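Local coordinates for SH2 domain-containing protein 3C (Homo sapiens, PDB 3T6G) that acts as an adapter in integrin-mediated cell adhesion and migration, its Ras-GEF-like domain adopting a closed form that cannot perform canonical nucleotide exchange but is required to bind BCAR1, at residues R102-I114 with F146-I160. The protein carries 2 engineered substitutions. Numbering follows the deposited sequence.
Sequences RFHTMSIMLAVDI and FSFAAVMGALDMAQI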
ATOM      1  N   ARG A 102      -1.258  -2.468   8.964  1.00 57.77           N
ATOM      2  CA  ARG A 102      -0.597  -3.758   8.953  1.00 64.52           C
ATOM      3  C   ARG A 102       0.885  -3.561   8.701  1.00 65.96           C
ATOM      4  O   ARG A 102       1.726  -4.026   9.475  1.00 64.89           O
ATOM      5  CB  ARG A 102      -1.188  -4.705   7.900  1.00 60.02           C
ATOM      6  CG  ARG A 102      -0.746  -6.168   8.111  1.00 55.55           C
ATOM      7  CD  ARG A 102      -1.347  -7.147   7.104  1.00 55.17           C
ATOM      8  NE  ARG A 102      -0.563  -8.374   7.021  1.00 55.66           N
ATOM      9  CZ  ARG A 102      -0.435  -9.252   8.019  1.00 56.96           C
ATOM     10  NH1 ARG A 102      -1.040  -9.059   9.192  1.00 49.57           N
ATOM     11  NH2 ARG A 102       0.297 -10.337   7.849  1.00 58.54           N
ATOM     12  N   PHE A 103       1.176  -2.882   7.597  1.00 61.73           N
ATOM     13  CA  PHE A 103       2.530  -2.556   7.174  1.00 60.24           C
ATOM     14  C   PHE A 103       3.382  -1.936   8.300  1.00 68.45           C
ATOM     15  O   PHE A 103       4.376  -2.539   8.745  1.00 62.26           O
ATOM     16  CB  PHE A 103       2.458  -1.612   5.981  1.00 53.67           C
ATOM     17  CG  PHE A 103       3.773  -1.386   5.289  1.00 58.49           C
ATOM     18  CD1 PHE A 103       4.187  -2.226   4.262  1.00 52.67           C
ATOM     19  CD2 PHE A 103       4.578  -0.313   5.634  1.00 53.71           C
ATOM     20  CE1 PHE A 103       5.382  -2.008   3.605  1.00 55.25           C
ATOM     21  CE2 PHE A 103       5.781  -0.087   4.970  1.00 47.76           C
ATOM     22  CZ  PHE A 103       6.180  -0.934   3.954  1.00 51.20           C
ATOM     23  N   HIS A 104       3.012  -0.753   8.782  1.00 64.11           N
ATOM     24  CA  HIS A 104       3.876  -0.161   9.783  1.00 67.72           C
ATOM     25  C   HIS A 104       3.937  -0.948  11.084  1.00 64.43           C
ATOM     26  O   HIS A 104       4.984  -1.024  11.722  1.00 63.73           O
ATOM     27  CB  HIS A 104       3.600   1.319  10.059  1.00 76.74           C
ATOM     28  CG  HIS A 104       4.735   1.991  10.782  1.00 88.52           C
ATOM     29  ND1 HIS A 104       6.046   1.893  10.356  1.00 85.13           N
ATOM     30  CD2 HIS A 104       4.767   2.717  11.927  1.00 88.09           C
ATOM     31  CE1 HIS A 104       6.830   2.551  11.192  1.00 83.59           C
ATOM     32  NE2 HIS A 104       6.079   3.064  12.151  1.00 85.95           N
ATOM     33  N   THR A 105       2.812  -1.521  11.487  1.00 64.57           N
ATOM     34  CA  THR A 105       2.767  -2.266  12.732  1.00 57.05           C
ATOM     35  C   THR A 105       3.640  -3.538  12.700  1.00 59.60           C
ATOM     36  O   THR A 105       4.284  -3.889  13.684  1.00 47.49           O
ATOM     37  CB  THR A 105       1.343  -2.539  13.122  1.00 53.30           C
ATOM     38  OG1 THR A 105       0.786  -1.308  13.566  1.00 59.36           O
ATOM     39  CG2 THR A 105       1.251  -3.560  14.267  1.00 46.97           C
ATOM     40  N   MET A 106       3.669  -4.192  11.549  1.00 55.94           N
ATOM     41  CA  MET A 106       4.568  -5.301  11.298  1.00 49.92           C
ATOM     42  C   MET A 106       6.034  -4.864  11.482  1.00 60.94           C
ATOM     43  O   MET A 106       6.772  -5.487  12.249  1.00 69.48           O
ATOM     44  CB  MET A 106       4.319  -5.805   9.875  1.00 45.97           C
ATOM     45  CG  MET A 106       5.271  -6.871   9.349  1.00 47.89           C
ATOM     46  SD  MET A 106       4.963  -8.488  10.065  1.00 67.11           S
ATOM     47  CE  MET A 106       3.172  -8.592  10.179  1.00 54.58           C
ATOM     48  N   SER A 107       6.448  -3.805  10.784  1.00 57.64           N
ATOM     49  CA  SER A 107       7.819  -3.264  10.891  1.00 56.23           C
ATOM     50  C   SER A 107       8.214  -3.023  12.345  1.00 57.45           C
ATOM     51  O   SER A 107       9.310  -3.384  12.780  1.00 60.15           O
ATOM     52  CB  SER A 107       7.951  -1.971  10.104  1.00 53.56           C
ATOM     53  OG  SER A 107       7.795  -2.224   8.721  1.00 59.80           O
ATOM     54  N   ILE A 108       7.291  -2.465  13.113  1.00 52.56           N
ATOM     55  CA  ILE A 108       7.516  -2.315  14.536  1.00 56.20           C
ATOM     56  C   ILE A 108       7.783  -3.683  15.214  1.00 62.49           C
ATOM     57  O   ILE A 108       8.736  -3.836  15.980  1.00 64.84           O
ATOM     58  CB  ILE A 108       6.316  -1.629  15.187  1.00 52.82           C
ATOM     59  CG1 ILE A 108       6.111  -0.238  14.570  1.00 60.68           C
ATOM     60  CG2 ILE A 108       6.513  -1.525  16.681  1.00 50.22           C
ATOM     61  CD1 ILE A 108       5.166   0.660  15.375  1.00 62.79           C
ATOM     62  N   MET A 109       6.934  -4.666  14.919  1.00 55.03           N
ATOM     63  CA  MET A 109       7.018  -5.996  15.519  1.00 53.47           C
ATOM     64  C   MET A 109       8.413  -6.553  15.291  1.00 53.15           C
ATOM     65  O   MET A 109       9.108  -6.903  16.234  1.00 55.26           O
ATOM     66  CB  MET A 109       5.979  -6.933  14.873  1.00 50.33           C
ATOM     67  CG  MET A 109       6.087  -8.411  15.281  1.00 52.36           C
ATOM     68  SD  MET A 109       5.450  -8.553  16.945  1.00 77.34           S
ATOM     69  CE  MET A 109       5.034 -10.295  17.004  1.00395.73           C
ATOM     70  N   LEU A 110       8.807  -6.635  14.023  1.00 48.01           N
ATOM     71  CA  LEU A 110      10.137  -7.083  13.656  1.00 58.53           C
ATOM     72  C   LEU A 110      11.250  -6.262  14.353  1.00 67.01           C
ATOM     73  O   LEU A 110      12.228  -6.828  14.826  1.00 63.90           O
ATOM     74  CB  LEU A 110      10.300  -7.092  12.123  1.00 48.78           C
ATOM     75  CG  LEU A 110       9.288  -8.069  11.516  1.00 47.27           C
ATOM     76  CD1 LEU A 110       9.392  -8.208  10.006  1.00 44.36           C
ATOM     77  CD2 LEU A 110       9.482  -9.415  12.178  1.00 44.24           C
ATOM     78  N   ALA A 111      11.095  -4.942  14.430  1.00 70.25           N
ATOM     79  CA  ALA A 111      12.125  -4.116  15.059  1.00 64.99           C
ATOM     80  C   ALA A 111      12.249  -4.416  16.552  1.00 66.98           C
ATOM     81  O   ALA A 111      13.349  -4.420  17.103  1.00 65.81           O
ATOM     82  CB  ALA A 111      11.849  -2.643  14.835  1.00 59.71           C
ATOM     83  N   VAL A 112      11.115  -4.669  17.198  1.00 58.15           N
ATOM     84  CA  VAL A 112      11.086  -4.936  18.627  1.00 54.23           C
ATOM     85  C   VAL A 112      11.740  -6.292  18.982  1.00 59.61           C
ATOM     86  O   VAL A 112      12.300  -6.481  20.074  1.00 52.30           O
ATOM     87  CB  VAL A 112       9.636  -4.913  19.141  1.00 54.46           C
ATOM     88  CG1 VAL A 112       9.553  -5.408  20.587  1.00 50.15           C
ATOM     89  CG2 VAL A 112       9.051  -3.508  18.999  1.00 57.95           C
ATOM     90  N   ASP A 113      11.654  -7.240  18.060  1.00 59.48           N
ATOM     91  CA  ASP A 113      12.185  -8.562  18.315  1.00 62.69           C
ATOM     92  C   ASP A 113      13.681  -8.378  18.312  1.00 63.73           C
ATOM     93  O   ASP A 113      14.390  -8.876  19.186  1.00 60.25           O
ATOM     94  CB  ASP A 113      11.766  -9.517  17.200  1.00 68.68           C
ATOM     95  CG  ASP A 113      12.197 -10.942  17.462  1.00 69.34           C
ATOM     96  OD1 ASP A 113      12.148 -11.353  18.639  1.00 69.95           O
ATOM     97  OD2 ASP A 113      12.568 -11.647  16.492  1.00 64.07           O
ATOM     98  N   ILE A 114      14.147  -7.613  17.330  1.00 62.74           N
ATOM     99  CA  ILE A 114      15.559  -7.307  17.196  1.00 62.41           C
ATOM    100  C   ILE A 114      16.131  -6.573  18.410  1.00 63.93           C
ATOM    101  O   ILE A 114      17.149  -6.983  18.963  1.00 64.42           O
ATOM    102  CB  ILE A 114      15.842  -6.538  15.914  1.00 56.40           C
ATOM    103  CG1 ILE A 114      15.500  -7.430  14.724  1.00 51.96           C
ATOM    104  CG2 ILE A 114      17.307  -6.112  15.884  1.00 57.61           C
ATOM    105  CD1 ILE A 114      15.857  -6.893  13.375  1.00 50.45           C
ATOM    106  N   PHE A 146       4.613  -6.782  -0.452  1.00 51.66           N
ATOM    107  CA  PHE A 146       4.046  -6.076   0.695  1.00 51.45           C
ATOM    108  C   PHE A 146       4.925  -6.273   1.938  1.00 62.10           C
ATOM    109  O   PHE A 146       5.537  -5.325   2.426  1.00 70.63           O
ATOM    110  CB  PHE A 146       2.592  -6.519   0.930  1.00 41.53           C
ATOM    111  CG  PHE A 146       1.965  -5.956   2.197  1.00 45.21           C
ATOM    112  CD1 PHE A 146       1.400  -4.709   2.216  1.00 45.69           C
ATOM    113  CD2 PHE A 146       1.935  -6.691   3.353  1.00 47.55           C
ATOM    114  CE1 PHE A 146       0.829  -4.210   3.358  1.00 49.76           C
ATOM    115  CE2 PHE A 146       1.361  -6.190   4.495  1.00 52.57           C
ATOM    116  CZ  PHE A 146       0.815  -4.954   4.504  1.00 51.49           C
ATOM    117  N   SER A 147       5.009  -7.505   2.435  1.00 60.37           N
ATOM    118  CA  SER A 147       5.838  -7.790   3.617  1.00 54.79           C
ATOM    119  C   SER A 147       7.351  -7.691   3.384  1.00 50.82           C
ATOM    120  O   SER A 147       8.101  -7.346   4.294  1.00 51.66           O
ATOM    121  CB  SER A 147       5.449  -9.119   4.274  1.00 47.41           C
ATOM    122  OG  SER A 147       4.359  -8.888   5.171  1.00 52.69           O
ATOM    123  N   PHE A 148       7.793  -7.980   2.170  1.00 46.18           N
ATOM    124  CA  PHE A 148       9.151  -7.652   1.785  1.00 53.34           C
ATOM    125  C   PHE A 148       9.493  -6.215   2.196  1.00 62.85           C
ATOM    126  O   PHE A 148      10.502  -5.974   2.842  1.00 59.90           O
ATOM    127  CB  PHE A 148       9.324  -7.810   0.286  1.00 48.91           C
ATOM    128  CG  PHE A 148      10.577  -7.171  -0.239  1.00 59.39           C
ATOM    129  CD1 PHE A 148      11.826  -7.653   0.141  1.00 57.38           C
ATOM    130  CD2 PHE A 148      10.512  -6.088  -1.125  1.00 62.10           C
ATOM    131  CE1 PHE A 148      12.990  -7.068  -0.335  1.00 55.88           C
ATOM    132  CE2 PHE A 148      11.682  -5.485  -1.622  1.00 62.67           C
ATOM    133  CZ  PHE A 148      12.927  -5.976  -1.217  1.00 59.70           C
ATOM    134  N   ALA A 149       8.632  -5.265   1.844  1.00 63.86           N
ATOM    135  CA  ALA A 149       8.901  -3.851   2.115  1.00 56.87           C
ATOM    136  C   ALA A 149       8.651  -3.518   3.571  1.00 58.66           C
ATOM    137  O   ALA A 149       9.257  -2.603   4.120  1.00 58.46           O
ATOM    138  CB  ALA A 149       8.045  -2.948   1.212  1.00 53.37           C
ATOM    139  N   ALA A 150       7.726  -4.238   4.196  1.00 53.71           N
ATOM    140  CA  ALA A 150       7.514  -4.053   5.618  1.00 55.64           C
ATOM    141  C   ALA A 150       8.754  -4.549   6.396  1.00 57.51           C
ATOM    142  O   ALA A 150       9.071  -4.040   7.475  1.00 57.39           O
ATOM    143  CB  ALA A 150       6.237  -4.786   6.071  1.00 49.76           C
ATOM    144  N   VAL A 151       9.467  -5.529   5.837  1.00 47.31           N
ATOM    145  CA  VAL A 151      10.601  -6.109   6.536  1.00 58.47           C
ATOM    146  C   VAL A 151      11.833  -5.221   6.394  1.00 61.46           C
ATOM    147  O   VAL A 151      12.474  -4.895   7.395  1.00 66.43           O
ATOM    148  CB  VAL A 151      10.881  -7.566   6.104  1.00 61.60           C
ATOM    149  CG1 VAL A 151      12.293  -7.977   6.495  1.00 60.07           C
ATOM    150  CG2 VAL A 151       9.814  -8.528   6.725  1.00 51.27           C
ATOM    151  N   MET A 152      12.151  -4.852   5.153  1.00 52.18           N
ATOM    152  CA  MET A 152      13.068  -3.752   4.836  1.00 58.25           C
ATOM    153  C   MET A 152      12.740  -2.464   5.613  1.00 62.75           C
ATOM    154  O   MET A 152      13.630  -1.789   6.108  1.00 67.42           O
ATOM    155  CB  MET A 152      13.025  -3.463   3.336  1.00 51.06           C
ATOM    156  CG  MET A 152      13.355  -4.686   2.485  1.00 53.56           C
ATOM    157  SD  MET A 152      15.120  -5.067   2.535  1.00 63.24           S
ATOM    158  CE  MET A 152      15.782  -3.512   1.955  1.00 56.26           C
ATOM    159  N   GLY A 153      11.463  -2.125   5.730  1.00 59.10           N
ATOM    160  CA  GLY A 153      11.071  -1.032   6.597  1.00 49.82           C
ATOM    161  C   GLY A 153      11.622  -1.184   8.005  1.00 54.46           C
ATOM    162  O   GLY A 153      12.123  -0.231   8.584  1.00 65.42           O
ATOM    163  N   ALA A 154      11.542  -2.386   8.564  1.00 52.75           N
ATOM    164  CA  ALA A 154      12.118  -2.659   9.891  1.00 49.87           C
ATOM    165  C   ALA A 154      13.653  -2.440   9.934  1.00 59.98           C
ATOM    166  O   ALA A 154      14.187  -1.819  10.860  1.00 55.66           O
ATOM    167  CB  ALA A 154      11.804  -4.061  10.299  1.00 43.92           C
ATOM    168  N   LEU A 155      14.331  -2.955   8.912  1.00 51.87           N
ATOM    169  CA  LEU A 155      15.775  -2.985   8.840  1.00 58.37           C
ATOM    170  C   LEU A 155      16.332  -1.596   8.648  1.00 58.45           C
ATOM    171  O   LEU A 155      17.530  -1.393   8.741  1.00 61.57           O
ATOM    172  CB  LEU A 155      16.216  -3.888   7.683  1.00 59.79           C
ATOM    173  CG  LEU A 155      15.885  -5.369   7.910  1.00 63.60           C
ATOM    174  CD1 LEU A 155      16.215  -6.173   6.678  1.00 70.00           C
ATOM    175  CD2 LEU A 155      16.637  -5.921   9.130  1.00 60.47           C
ATOM    176  N   ASP A 156      15.441  -0.644   8.392  1.00 62.11           N
ATOM    177  CA  ASP A 156      15.835   0.699   7.998  1.00 52.55           C
ATOM    178  C   ASP A 156      15.307   1.744   8.979  1.00 55.29           C
ATOM    179  O   ASP A 156      15.552   2.934   8.813  1.00 65.51           O
ATOM    180  CB  ASP A 156      15.367   0.998   6.570  1.00 60.75           C
ATOM    181  CG  ASP A 156      15.975   2.298   5.995  1.00 81.67           C
ATOM    182  OD1 ASP A 156      17.107   2.260   5.447  1.00 84.83           O
ATOM    183  OD2 ASP A 156      15.313   3.358   6.075  1.00 89.14           O
ATOM    184  N   MET A 157      14.583   1.324  10.010  1.00 58.31           N
ATOM    185  CA  MET A 157      14.197   2.307  11.014  1.00 61.94           C
ATOM    186  C   MET A 157      15.472   2.893  11.586  1.00 69.98           C
ATOM    187  O   MET A 157      16.472   2.189  11.722  1.00 65.60           O
ATOM    188  CB  MET A 157      13.379   1.682  12.126  1.00 63.14           C
ATOM    189  CG  MET A 157      12.054   1.175  11.678  1.00 64.47           C
ATOM    190  SD  MET A 157      11.154   0.641  13.128  1.00 69.29           S
ATOM    191  CE  MET A 157       9.600   0.189  12.365  1.00 84.40           C
ATOM    192  N   ALA A 158      15.461   4.180  11.908  1.00 75.63           N
ATOM    193  CA  ALA A 158      16.669   4.787  12.449  1.00 74.30           C
ATOM    194  C   ALA A 158      17.134   3.970  13.645  1.00 72.59           C
ATOM    195  O   ALA A 158      18.332   3.768  13.850  1.00 78.35           O
ATOM    196  CB  ALA A 158      16.431   6.249  12.848  1.00 69.95           C
ATOM    197  N   GLN A 159      16.178   3.474  14.421  1.00 70.19           N
ATOM    198  CA  GLN A 159      16.500   2.810  15.676  1.00 70.11           C
ATOM    199  C   GLN A 159      17.251   1.488  15.470  1.00 71.07           C
ATOM    200  O   GLN A 159      17.925   0.997  16.385  1.00 71.77           O
ATOM    201  CB  GLN A 159      15.234   2.588  16.504  1.00 65.74           C
ATOM    202  CG  GLN A 159      14.637   3.848  17.081  1.00 61.54           C
ATOM    203  CD  GLN A 159      13.572   4.461  16.179  1.00 70.28           C
ATOM    204  OE1 GLN A 159      13.624   4.346  14.949  1.00 70.98           O
ATOM    205  NE2 GLN A 159      12.597   5.120  16.795  1.00 71.56           N
ATOM    206  N   ILE A 160      17.123   0.914  14.275  1.00 61.57           N
ATOM    207  CA  ILE A 160      17.798  -0.340  13.966  1.00 59.01           C
ATOM    208  C   ILE A 160      19.095  -0.078  13.215  1.00 67.22           C
ATOM    209  O   ILE A 160      20.094  -0.763  13.424  1.00 77.84           O
ATOM    210  CB  ILE A 160      16.899  -1.311  13.144  1.00 67.79           C
ATOM    211  CG1 ILE A 160      15.711  -1.810  13.985  1.00 57.55           C
ATOM    212  CG2 ILE A 160      17.702  -2.496  12.639  1.00 66.34           C
ATOM    213  CD1 ILE A 160      16.093  -2.105  15.418  1.00 57.83           C
TER
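Phe103 turns the edge of its ring toward the face of Phe146, a T-shaped pair with centroids 5.7 Å apart and planes at 68°. One face of the Phe103 ring takes the Ala150 methyl in a CH-pi contact, CB 4.1 Å from the centroid, while Ala149 CB and Phe146 O sit at its edge. Its CG, anti to the backbone N (chi1 -170°), carries the ring across to the start of helix 145-155. An alanine in place of Phe103 is likely to leave Phe146 without its aromatic mate and open a gap beside Ala149 and above the Ala150 methyl. The Arg102 chain crosses the Phe146 ring at about a right angle, CD and NE each 3.9 Å from CE2; its guanidinium is not stacked there, and NE forms a salt bridge with Asp61.

Ser107 OG donates to Ala150 O at 2.5 Å, in the carbonyl plane and on a lone pair; that oxygen also accepts from Ala154 N. Ser107 and Ala154 bring the backbones nearest, CA to CA 4.5 Å; the helix segment axes approach to 8.0 Å, crossing at -47°. The extended Met157 chain lays CE against Ser107 CB and SD beside Ala111 CB, and Ile160 continues the apolar seam to Ile114.

Within this all-helical Ras-GEF domain, helix 50-64 borders the Arg102 and Phe146 end, helix 121-140 backs Val151 and Leu155, and helices 279-287 and 296-314 pack against other sides of 102-114.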